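Local atomic coordinates of spindle assembly abnormal protein 6 (Caenorhabditis elegans, PDB entry 4G79), a protein that forms the central scaffold of the centriole, its dimers linking through their globular N-terminal heads to impose ninefold symmetry on the cartwheel. Residues F55-S60 / N116-E121; F63-S68 / I109-E114; V36-S41 / Q98-K103; Q77-D82 / K132-K137. All coordinates share one frame; numbering follows the deposited sequence.

Contact 1 of 4, residues F55-S60 / N116-E121; sequences FEISRS and NFCSFE
Ile57 reaches across to Cys118 and Phe120 with two separate methyl groups, and these two touches are the close ones between 55-60 and 116-121. The closer one is Ile57 CD1 against Cys118 SG at 3.5 Å. The second is wider, Ile57 CG2 lying 4.0 Å from Phe120 CD2, with the methyl meeting the ring obliquely. Ile57 can serve both neighbours because its CG1 sits between the backbone N and the carbonyl carbon (chi1 65°), which sends the CD1 arm and the CG2 branch to different targets. No hydrogen bond passes between the segments. Their backbones stay far apart, with Ile57 CA and Phe120 CA, the nearest such pair, separated by 8.9 Å, so only side chains bridge the gap.

The tight apolar side is buried and is completed by Leu138, which touches all three residues. The outer side is looser and more mixed. Glu56 is partly exposed and makes a salt bridge with Lys6, the Phe117 ring is in a cation-pi contact with Lys137, and Ser119 turns its CB away from the other segment. Buried apolar side chains from strands 51-58 and 117-123, which are not neighbours in the sheet, thus meet in the interior of a beta-sandwich, here that of the SAS-6 N-terminal head domain.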
# COMPACT_ATOMS: atom_id res chain seq x y z
N PHE A 55 -17.21 -12.35 -5.40
CA PHE A 55 -17.29 -10.91 -5.74
C PHE A 55 -17.86 -10.81 -7.11
O PHE A 55 -17.43 -11.55 -7.99
CB PHE A 55 -15.90 -10.24 -5.69
CG PHE A 55 -15.37 -10.09 -4.29
CD1 PHE A 55 -14.74 -11.15 -3.65
CD2 PHE A 55 -15.48 -8.87 -3.62
CE1 PHE A 55 -14.25 -11.00 -2.34
CE2 PHE A 55 -14.98 -8.73 -2.33
CZ PHE A 55 -14.39 -9.80 -1.69
N GLU A 56 -18.87 -9.96 -7.30
CA GLU A 56 -19.53 -9.85 -8.61
C GLU A 56 -19.75 -8.41 -8.95
O GLU A 56 -20.23 -7.64 -8.12
CB GLU A 56 -20.88 -10.58 -8.66
CG GLU A 56 -20.85 -12.09 -8.48
CD GLU A 56 -22.23 -12.70 -8.30
OE1 GLU A 56 -22.70 -12.78 -7.14
OE2 GLU A 56 -22.86 -13.07 -9.32
N ILE A 57 -19.39 -8.04 -10.19
CA ILE A 57 -19.62 -6.67 -10.65
C ILE A 57 -20.44 -6.69 -11.94
O ILE A 57 -20.34 -7.62 -12.75
CB ILE A 57 -18.36 -5.79 -10.79
CG1 ILE A 57 -17.39 -6.28 -11.87
CG2 ILE A 57 -17.67 -5.45 -9.43
CD1 ILE A 57 -16.37 -5.22 -12.24
N SER A 58 -21.31 -5.70 -12.09
CA SER A 58 -22.14 -5.50 -13.28
C SER A 58 -22.45 -4.04 -13.43
O SER A 58 -22.26 -3.27 -12.48
CB SER A 58 -23.43 -6.32 -13.20
OG SER A 58 -24.20 -5.95 -12.06
N ARG A 59 -22.93 -3.64 -14.62
CA ARG A 59 -23.37 -2.26 -14.86
C ARG A 59 -24.36 -2.29 -16.02
O ARG A 59 -24.21 -3.10 -16.95
CB ARG A 59 -22.22 -1.27 -15.06
CG ARG A 59 -21.55 -1.35 -16.42
CD ARG A 59 -20.39 -0.38 -16.47
NE ARG A 59 -19.80 -0.35 -17.80
CZ ARG A 59 -19.47 0.76 -18.43
NH1 ARG A 59 -19.65 1.95 -17.85
NH2 ARG A 59 -18.93 0.71 -19.64
N SER A 60 -25.38 -1.41 -15.95
CA SER A 60 -26.47 -1.40 -16.91
C SER A 60 -26.08 -0.84 -18.27
O SER A 60 -26.87 -1.00 -19.22
CB SER A 60 -27.67 -0.64 -16.36
OG SER A 60 -27.41 0.74 -16.21
N ASN A 116 -12.54 -9.91 -21.22
CA ASN A 116 -12.41 -11.28 -20.70
C ASN A 116 -12.30 -11.24 -19.18
O ASN A 116 -12.63 -12.21 -18.49
CB ASN A 116 -11.20 -11.99 -21.31
CG ASN A 116 -11.36 -12.39 -22.76
OD1 ASN A 116 -12.40 -12.91 -23.18
ND2 ASN A 116 -10.30 -12.18 -23.54
N PHE A 117 -11.82 -10.10 -18.67
CA PHE A 117 -11.61 -9.87 -17.25
C PHE A 117 -11.44 -8.38 -16.96
O PHE A 117 -11.32 -7.56 -17.86
CB PHE A 117 -10.35 -10.63 -16.78
CG PHE A 117 -9.09 -10.27 -17.53
CD1 PHE A 117 -8.31 -9.19 -17.14
CD2 PHE A 117 -8.67 -11.02 -18.62
CE1 PHE A 117 -7.15 -8.84 -17.85
CE2 PHE A 117 -7.51 -10.68 -19.33
CZ PHE A 117 -6.75 -9.60 -18.93
N CYS A 118 -11.38 -8.07 -15.67
CA CYS A 118 -11.10 -6.75 -15.17
C CYS A 118 -10.38 -6.90 -13.85
O CYS A 118 -10.50 -7.94 -13.20
CB CYS A 118 -12.37 -5.92 -15.03
SG CYS A 118 -13.44 -6.45 -13.68
N SER A 119 -9.65 -5.87 -13.47
CA SER A 119 -9.02 -5.81 -12.17
C SER A 119 -9.85 -4.87 -11.35
O SER A 119 -10.14 -3.77 -11.80
CB SER A 119 -7.57 -5.34 -12.29
OG SER A 119 -6.98 -5.14 -11.02
N PHE A 120 -10.36 -5.33 -10.21
CA PHE A 120 -11.14 -4.52 -9.30
C PHE A 120 -10.13 -4.06 -8.23
O PHE A 120 -9.52 -4.90 -7.57
CB PHE A 120 -12.30 -5.35 -8.71
CG PHE A 120 -13.09 -4.67 -7.61
CD1 PHE A 120 -12.69 -4.76 -6.28
CD2 PHE A 120 -14.25 -3.95 -7.90
CE1 PHE A 120 -13.42 -4.13 -5.26
CE2 PHE A 120 -15.00 -3.36 -6.88
CZ PHE A 120 -14.57 -3.44 -5.58
N GLU A 121 -9.98 -2.76 -8.06
CA GLU A 121 -9.02 -2.22 -7.10
C GLU A 121 -9.73 -1.33 -6.12
O GLU A 121 -10.45 -0.43 -6.54
CB GLU A 121 -7.94 -1.41 -7.83
CG GLU A 121 -7.20 -2.15 -8.94
CD GLU A 121 -5.94 -1.46 -9.42
OE1 GLU A 121 -5.98 -0.24 -9.68
OE2 GLU A 121 -4.91 -2.15 -9.55

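Contact 2 of 4, residues F63-S68 / I109-E114; sequences FEFLFS and IILDAE
Phe65, which packs on Ile109 and Leu111, is itself the centre of an inverse gamma turn (phi -84°, psi 80°), so the ring that carries much of the contact projects from a turn. The setting is the beta-sandwich of the SAS-6 N-terminal head domain, where the chain around Phe65 and Phe67 faces the end of strand 106-111. The CB of Phe65 does not point at the other segment, yet the ring still arrives there: CG lies anti to the backbone N (chi1 -166°), and the far end of the ring approaches both partners. Phe65 CZ comes within 4.0 Å of Ile109 CG2, and Phe65 CE2 is equally far from Leu111 CD1; both methyls meet the ring obliquely.

Phe67 approaches more directly, its CB directed at the other segment. Its side chain crosses that of Leu111 at about a right angle. The two phenyl rings also meet within their own segment: Phe67 CE2 lies 3.7 Å above the Phe65 plane, offset toward the rim, while Phe65 CD2 is at the edge of the Phe67 ring and in its plane. Leu111 CD1 touches both rings.

Leu18 touches both Phe65 and Ile109, and Arg59 makes a cation-pi interaction with Phe65. Past strand 106-111 the chain turns polar, and Asp112 OD2 accepts a hydrogen bond from Asn116 N. The apolar packing is closest where Leu111 CD1 meets the Phe67 ring, 3.5 Å from Phe67 CZ and 3.8 Å from Phe67 CE2.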
# COMPACT_ATOMS: atom_id res chain seq x y z
N PHE A 63 -24.25 -5.09 -21.23
CA PHE A 63 -24.68 -6.44 -20.87
C PHE A 63 -23.48 -7.40 -20.77
O PHE A 63 -23.57 -8.42 -20.10
CB PHE A 63 -25.71 -7.03 -21.88
CG PHE A 63 -26.85 -6.20 -22.44
CD1 PHE A 63 -27.60 -5.36 -21.61
CD2 PHE A 63 -27.26 -6.34 -23.77
CE1 PHE A 63 -28.70 -4.64 -22.12
CE2 PHE A 63 -28.35 -5.62 -24.28
CZ PHE A 63 -29.06 -4.77 -23.45
N GLU A 64 -22.37 -7.07 -21.42
CA GLU A 64 -21.14 -7.88 -21.42
C GLU A 64 -20.27 -7.58 -20.19
O GLU A 64 -19.32 -8.31 -19.95
CB GLU A 64 -20.33 -7.65 -22.70
CG GLU A 64 -20.99 -8.26 -23.94
CD GLU A 64 -20.25 -7.98 -25.23
OE1 GLU A 64 -19.82 -6.83 -25.45
OE2 GLU A 64 -20.14 -8.93 -26.05
N PHE A 65 -20.59 -6.51 -19.45
CA PHE A 65 -19.88 -6.09 -18.25
C PHE A 65 -20.43 -6.89 -17.08
O PHE A 65 -21.34 -6.46 -16.39
CB PHE A 65 -20.03 -4.57 -18.04
CG PHE A 65 -19.08 -3.99 -17.03
CD1 PHE A 65 -19.34 -4.10 -15.66
CD2 PHE A 65 -17.90 -3.39 -17.43
CE1 PHE A 65 -18.45 -3.58 -14.73
CE2 PHE A 65 -17.00 -2.87 -16.49
CZ PHE A 65 -17.29 -2.96 -15.15
N LEU A 66 -19.96 -8.12 -16.94
CA LEU A 66 -20.41 -9.06 -15.92
C LEU A 66 -19.20 -9.88 -15.52
O LEU A 66 -18.69 -10.66 -16.33
CB LEU A 66 -21.58 -9.92 -16.49
CG LEU A 66 -22.37 -10.76 -15.49
CD1 LEU A 66 -22.74 -9.97 -14.22
CD2 LEU A 66 -23.58 -11.38 -16.16
N PHE A 67 -18.66 -9.61 -14.32
CA PHE A 67 -17.43 -10.27 -13.89
C PHE A 67 -17.52 -10.81 -12.49
O PHE A 67 -18.17 -10.19 -11.65
CB PHE A 67 -16.24 -9.30 -13.98
CG PHE A 67 -16.07 -8.65 -15.34
CD1 PHE A 67 -15.32 -9.26 -16.33
CD2 PHE A 67 -16.65 -7.42 -15.61
CE1 PHE A 67 -15.20 -8.68 -17.59
CE2 PHE A 67 -16.52 -6.83 -16.88
CZ PHE A 67 -15.81 -7.47 -17.86
N SER A 68 -16.83 -11.93 -12.22
CA SER A 68 -16.83 -12.46 -10.87
C SER A 68 -15.57 -13.24 -10.56
O SER A 68 -14.82 -13.64 -11.45
CB SER A 68 -18.05 -13.36 -10.63
OG SER A 68 -17.97 -14.60 -11.31
N ILE A 109 -11.61 0.10 -11.84
CA ILE A 109 -11.84 -1.15 -12.58
C ILE A 109 -11.07 -0.99 -13.88
O ILE A 109 -11.27 -0.01 -14.61
CB ILE A 109 -13.35 -1.46 -12.79
CG1 ILE A 109 -14.07 -1.70 -11.43
CG2 ILE A 109 -13.54 -2.66 -13.72
CD1 ILE A 109 -15.56 -1.31 -11.48
N ILE A 110 -10.10 -1.87 -14.11
CA ILE A 110 -9.28 -1.81 -15.31
C ILE A 110 -9.77 -2.94 -16.18
O ILE A 110 -9.59 -4.10 -15.82
CB ILE A 110 -7.76 -1.85 -14.99
CG1 ILE A 110 -7.35 -0.70 -14.05
CG2 ILE A 110 -6.92 -1.85 -16.26
CD1 ILE A 110 -6.84 -1.16 -12.82
N LEU A 111 -10.47 -2.58 -17.25
CA LEU A 111 -11.10 -3.49 -18.18
C LEU A 111 -10.16 -3.97 -19.26
O LEU A 111 -9.52 -3.16 -19.93
CB LEU A 111 -12.30 -2.76 -18.83
CG LEU A 111 -13.35 -3.61 -19.53
CD1 LEU A 111 -14.02 -4.54 -18.56
CD2 LEU A 111 -14.40 -2.72 -20.16
N ASP A 112 -10.13 -5.29 -19.47
CA ASP A 112 -9.37 -5.93 -20.54
C ASP A 112 -9.97 -5.49 -21.89
O ASP A 112 -11.18 -5.26 -21.96
CB ASP A 112 -9.42 -7.46 -20.37
CG ASP A 112 -8.86 -8.24 -21.54
OD1 ASP A 112 -7.70 -8.00 -21.92
OD2 ASP A 112 -9.60 -9.10 -22.08
N ALA A 113 -9.13 -5.35 -22.94
CA ALA A 113 -9.56 -4.93 -24.28
C ALA A 113 -10.74 -5.77 -24.82
O ALA A 113 -11.67 -5.19 -25.40
CB ALA A 113 -8.39 -5.01 -25.26
N GLU A 114 -10.69 -7.10 -24.64
CA GLU A 114 -11.72 -8.02 -25.10
C GLU A 114 -12.78 -8.34 -24.03
O GLU A 114 -13.61 -9.22 -24.25
CB GLU A 114 -11.08 -9.32 -25.61
CG GLU A 114 -10.80 -9.29 -27.10
CD GLU A 114 -10.00 -10.47 -27.64
OE1 GLU A 114 -10.21 -11.61 -27.16
OE2 GLU A 114 -9.19 -10.25 -28.57

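Contact 3 of 4, residues V36-S41 / Q98-K103; sequences VKLKIS and QHLLCK
Leu100 packs against Leu38 and Ile40 in a purely apolar helix-on-sheet contact, where the last turn of helix 92-102 rests over the inner side of strand 29-44. The evidence is simple: one methyl, Leu100 CD1, makes both touches, 4.0 Å from Leu38 CD2 and 4.0 Å from Ile40 CD1, and no hydrogen bond joins the segments. The approaches differ. Leu100 crosses Leu38 at about a right angle, whereas Leu100 and Ile40 reach toward each other tip to tip.

Both strand residues direct their CB at the helix. Leu38 holds CG anti to its backbone N (chi1 170°), while in Ile40 it is the CG2 branch that takes this place, leaving CG1 beside the N (chi1 -53°) to carry CD1 forward. At 83 Å² the buried area is modest, and the backbones remain 10.4 Å apart between Leu38 CA and Leu100 CA, so the touch is one of side-chain ends.

The helix finishes close by: His99 O accepts from both Cys102 N and Lys103 N, and Lys103 is the first residue to leave helical angles. His99, buried on another side of the helix, packs on Ile128 of the second subunit. Around the contact, Phe10 of strand 7-21 and Leu122 of strand 117-123 also touch Leu100, while Leu38 leans on Ile57 of strand 51-58 and Phe120 of strand 117-123, with Phe55 beside Ile40.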
# COMPACT_ATOMS: atom_id res chain seq x y z
N VAL A 36 -21.52 1.19 -10.78
CA VAL A 36 -21.30 -0.26 -10.90
C VAL A 36 -22.03 -0.95 -9.76
O VAL A 36 -22.06 -0.43 -8.65
CB VAL A 36 -19.78 -0.62 -10.91
CG1 VAL A 36 -19.54 -2.13 -10.79
CG2 VAL A 36 -19.09 -0.09 -12.15
N LYS A 37 -22.63 -2.12 -10.02
CA LYS A 37 -23.27 -2.85 -8.92
C LYS A 37 -22.26 -3.87 -8.43
O LYS A 37 -21.77 -4.69 -9.20
CB LYS A 37 -24.60 -3.51 -9.32
CG LYS A 37 -25.25 -4.32 -8.17
CD LYS A 37 -26.72 -4.67 -8.46
CE LYS A 37 -27.71 -3.56 -8.16
NZ LYS A 37 -27.75 -3.21 -6.70
N LEU A 38 -21.94 -3.80 -7.13
CA LEU A 38 -21.02 -4.74 -6.50
C LEU A 38 -21.80 -5.61 -5.55
O LEU A 38 -22.53 -5.10 -4.70
CB LEU A 38 -19.90 -4.00 -5.75
CG LEU A 38 -18.98 -4.90 -4.84
CD1 LEU A 38 -18.22 -5.95 -5.67
CD2 LEU A 38 -18.02 -4.06 -4.02
N LYS A 39 -21.63 -6.91 -5.70
CA LYS A 39 -22.24 -7.90 -4.80
C LYS A 39 -21.16 -8.72 -4.18
O LYS A 39 -20.26 -9.20 -4.89
CB LYS A 39 -23.21 -8.83 -5.54
CG LYS A 39 -24.35 -8.13 -6.26
CD LYS A 39 -25.24 -9.18 -6.97
CE LYS A 39 -26.43 -8.58 -7.67
NZ LYS A 39 -27.18 -9.61 -8.45
N ILE A 40 -21.27 -8.94 -2.86
CA ILE A 40 -20.35 -9.81 -2.11
C ILE A 40 -21.22 -10.82 -1.42
O ILE A 40 -22.24 -10.45 -0.82
CB ILE A 40 -19.41 -9.07 -1.12
CG1 ILE A 40 -18.63 -7.92 -1.83
CG2 ILE A 40 -18.43 -10.07 -0.44
CD1 ILE A 40 -17.93 -6.85 -0.73
N SER A 41 -20.87 -12.09 -1.56
CA SER A 41 -21.62 -13.17 -0.92
C SER A 41 -20.69 -14.26 -0.43
O SER A 41 -19.52 -14.27 -0.79
CB SER A 41 -22.62 -13.74 -1.93
OG SER A 41 -21.97 -14.26 -3.07
N GLN A 98 -17.69 -3.02 6.09
CA GLN A 98 -17.73 -1.87 7.00
C GLN A 98 -17.01 -0.69 6.33
O GLN A 98 -17.55 0.42 6.34
CB GLN A 98 -17.10 -2.21 8.36
CG GLN A 98 -17.49 -1.22 9.46
CD GLN A 98 -16.62 -1.29 10.69
OE1 GLN A 98 -16.27 -2.37 11.18
NE2 GLN A 98 -16.31 -0.14 11.25
N HIS A 99 -15.85 -0.93 5.69
CA HIS A 99 -15.10 0.12 4.98
C HIS A 99 -15.96 0.74 3.86
O HIS A 99 -16.06 1.96 3.79
CB HIS A 99 -13.77 -0.42 4.40
CG HIS A 99 -13.04 0.61 3.61
ND1 HIS A 99 -12.10 1.44 4.20
CD2 HIS A 99 -13.19 0.97 2.31
CE1 HIS A 99 -11.71 2.27 3.25
NE2 HIS A 99 -12.33 2.03 2.09
N LEU A 100 -16.56 -0.10 2.99
CA LEU A 100 -17.38 0.33 1.85
C LEU A 100 -18.59 1.14 2.25
O LEU A 100 -19.07 1.96 1.45
CB LEU A 100 -17.87 -0.87 1.02
CG LEU A 100 -16.82 -1.63 0.23
CD1 LEU A 100 -17.39 -2.95 -0.25
CD2 LEU A 100 -16.26 -0.79 -0.95
N LEU A 101 -19.14 0.88 3.44
CA LEU A 101 -20.32 1.60 3.89
C LEU A 101 -19.98 2.80 4.76
O LEU A 101 -20.82 3.69 4.91
CB LEU A 101 -21.28 0.65 4.64
CG LEU A 101 -21.88 -0.50 3.83
CD1 LEU A 101 -22.53 -1.52 4.73
CD2 LEU A 101 -22.89 0.01 2.80
N CYS A 102 -18.76 2.84 5.33
CA CYS A 102 -18.35 3.89 6.27
C CYS A 102 -17.39 4.93 5.69
O CYS A 102 -17.25 5.99 6.31
CB CYS A 102 -17.72 3.25 7.50
SG CYS A 102 -18.79 2.06 8.36
N LYS A 103 -16.50 4.51 4.78
CA LYS A 103 -15.41 5.36 4.30
C LYS A 103 -15.59 5.80 2.88
O LYS A 103 -16.11 5.05 2.05
CB LYS A 103 -14.06 4.64 4.45
CG LYS A 103 -13.77 4.05 5.83
CD LYS A 103 -13.26 5.10 6.81
CE LYS A 103 -12.82 4.47 8.11
NZ LYS A 103 -12.20 5.48 9.02

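Contact 4 of 4, residues Q77-D82 / K132-K137; sequences QILARD and KIFSIK
With its CG anti to the backbone N (chi1 -172°), Leu79 extends from helix 73-83 toward the strand, and Phe134, whose CG stands between the backbone N and carbonyl carbon (chi1 74°), brings its ring up to the leucine. Leu79 CD2 lies 4.1 Å from Phe134 CD2, meeting the ring obliquely. The other methyl goes to the backbone: Leu79 CD1 is 3.3 Å from Ser135 O, a close van der Waals approach of a methyl to a carbonyl oxygen.

Leu79 is thus the residue that the helix inserts, with one methyl on an aromatic side chain and the other on the main chain beside it. Its CB points at the strand and its CA lies 7.6 Å from Phe134 CA. The outer side of the helix is of another character: Ala80 turns away, and exposed Arg81 and Asp82 form a salt bridge with Arg81 NH1 2.8 Å from Asp82 OD1.

The strand side is irregular, for Ile133 and Phe134 both face Leu122 in a classic beta bulge; Ile133 CG2 lies at the edge of the Phe134 ring, in its plane. Ile133 also packs on Ile128 of the second subunit. Phe92 of helix 92-102 meets the Phe134 ring edge-to-face and touches Leu79 as well, while Leu71 of strand 66-71 and Leu85 of the loop after helix 73-83 also contact Leu79.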
# COMPACT_ATOMS: atom_id res chain seq x y z
N GLN A 77 -5.14 -16.23 1.50
CA GLN A 77 -3.81 -16.13 2.12
C GLN A 77 -2.81 -15.50 1.14
O GLN A 77 -1.99 -14.69 1.57
CB GLN A 77 -3.29 -17.49 2.63
CG GLN A 77 -4.11 -18.13 3.76
CD GLN A 77 -4.57 -17.19 4.86
OE1 GLN A 77 -3.82 -16.35 5.38
NE2 GLN A 77 -5.82 -17.33 5.26
N ILE A 78 -2.89 -15.85 -0.16
CA ILE A 78 -2.05 -15.28 -1.22
C ILE A 78 -2.38 -13.77 -1.34
O ILE A 78 -1.47 -12.93 -1.33
CB ILE A 78 -2.23 -16.03 -2.58
CG1 ILE A 78 -1.62 -17.45 -2.50
CG2 ILE A 78 -1.61 -15.23 -3.73
CD1 ILE A 78 -1.98 -18.40 -3.68
N LEU A 79 -3.68 -13.44 -1.40
CA LEU A 79 -4.17 -12.07 -1.49
C LEU A 79 -3.67 -11.22 -0.32
O LEU A 79 -3.23 -10.08 -0.54
CB LEU A 79 -5.71 -12.03 -1.55
CG LEU A 79 -6.31 -10.64 -1.83
CD1 LEU A 79 -6.33 -10.34 -3.30
CD2 LEU A 79 -7.71 -10.48 -1.21
N ALA A 80 -3.75 -11.74 0.91
CA ALA A 80 -3.34 -11.03 2.12
C ALA A 80 -1.82 -10.74 2.09
O ALA A 80 -1.39 -9.64 2.45
CB ALA A 80 -3.72 -11.83 3.36
N ARG A 81 -1.03 -11.73 1.63
CA ARG A 81 0.42 -11.63 1.49
C ARG A 81 0.77 -10.57 0.44
O ARG A 81 1.57 -9.67 0.72
CB ARG A 81 1.01 -13.00 1.11
CG ARG A 81 2.54 -13.07 1.18
CD ARG A 81 3.18 -13.53 -0.13
NE ARG A 81 2.84 -14.92 -0.47
CZ ARG A 81 2.37 -15.32 -1.64
NH1 ARG A 81 2.19 -14.44 -2.63
NH2 ARG A 81 2.09 -16.60 -1.85
N ASP A 82 0.12 -10.63 -0.74
CA ASP A 82 0.36 -9.70 -1.84
C ASP A 82 -0.01 -8.26 -1.52
O ASP A 82 0.66 -7.35 -2.01
CB ASP A 82 -0.42 -10.12 -3.11
CG ASP A 82 0.01 -11.42 -3.77
OD1 ASP A 82 1.01 -12.02 -3.32
OD2 ASP A 82 -0.66 -11.83 -4.74
N LYS A 132 -3.98 1.89 -1.58
CA LYS A 132 -4.61 0.66 -2.11
C LYS A 132 -4.85 -0.36 -1.01
O LYS A 132 -3.94 -0.64 -0.22
CB LYS A 132 -3.76 0.01 -3.22
CG LYS A 132 -4.55 -1.07 -4.00
CD LYS A 132 -3.65 -2.00 -4.79
CE LYS A 132 -3.55 -1.68 -6.25
NZ LYS A 132 -2.75 -2.70 -6.98
N ILE A 133 -6.07 -0.89 -0.92
CA ILE A 133 -6.39 -1.91 0.07
C ILE A 133 -6.06 -3.27 -0.55
O ILE A 133 -5.23 -4.03 -0.02
CB ILE A 133 -7.85 -1.79 0.56
CG1 ILE A 133 -8.09 -0.36 1.15
CG2 ILE A 133 -8.15 -2.88 1.62
CD1 ILE A 133 -9.55 -0.07 1.57
N PHE A 134 -6.67 -3.56 -1.71
CA PHE A 134 -6.39 -4.81 -2.42
C PHE A 134 -6.87 -4.66 -3.83
O PHE A 134 -7.55 -3.69 -4.15
CB PHE A 134 -7.05 -6.04 -1.71
CG PHE A 134 -8.55 -6.18 -1.87
CD1 PHE A 134 -9.42 -5.48 -1.03
CD2 PHE A 134 -9.10 -7.01 -2.84
CE1 PHE A 134 -10.81 -5.58 -1.20
CE2 PHE A 134 -10.49 -7.13 -3.00
CZ PHE A 134 -11.33 -6.41 -2.18
N SER A 135 -6.50 -5.60 -4.67
CA SER A 135 -7.00 -5.71 -6.03
C SER A 135 -7.26 -7.19 -6.27
O SER A 135 -6.58 -8.04 -5.70
CB SER A 135 -6.04 -5.11 -7.05
OG SER A 135 -4.84 -5.85 -7.18
N ILE A 136 -8.25 -7.49 -7.08
CA ILE A 136 -8.59 -8.87 -7.42
C ILE A 136 -8.98 -8.92 -8.88
O ILE A 136 -9.64 -8.01 -9.37
CB ILE A 136 -9.72 -9.40 -6.46
CG1 ILE A 136 -9.96 -10.92 -6.64
CG2 ILE A 136 -11.01 -8.56 -6.52
CD1 ILE A 136 -10.77 -11.61 -5.52
N LYS A 137 -8.53 -9.96 -9.59
CA LYS A 137 -8.89 -10.17 -10.98
C LYS A 137 -10.27 -10.85 -11.04
O LYS A 137 -10.46 -11.93 -10.47
CB LYS A 137 -7.81 -11.03 -11.67
CG LYS A 137 -8.00 -11.19 -13.17
CD LYS A 137 -6.83 -11.94 -13.78
CE LYS A 137 -6.99 -12.13 -15.27
NZ LYS A 137 -5.74 -12.67 -15.89

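All four contacts are buried and lack a hydrogen bond across them; contacts 1 to 3 are made by apolar side chains, whereas contact 4 also sets a methyl against a backbone carbonyl oxygen, at a partly exposed serine. Contacts 1 and 2 link strands within the sandwich, joined by probable backbone hydrogen bonds, Ile57 N to Phe67 O and Ser119 N to Ile110 O, 2.9 Å each. Contacts 3 and 4 instead set helices 92-102 and 73-83 against strands, and both approach the second subunit. Contact 1 is the most central, its centre about 7 Å from the chain centre, and contact 2 the most peripheral at about 12 Å. Contact 3 alone is aliphatic throughout.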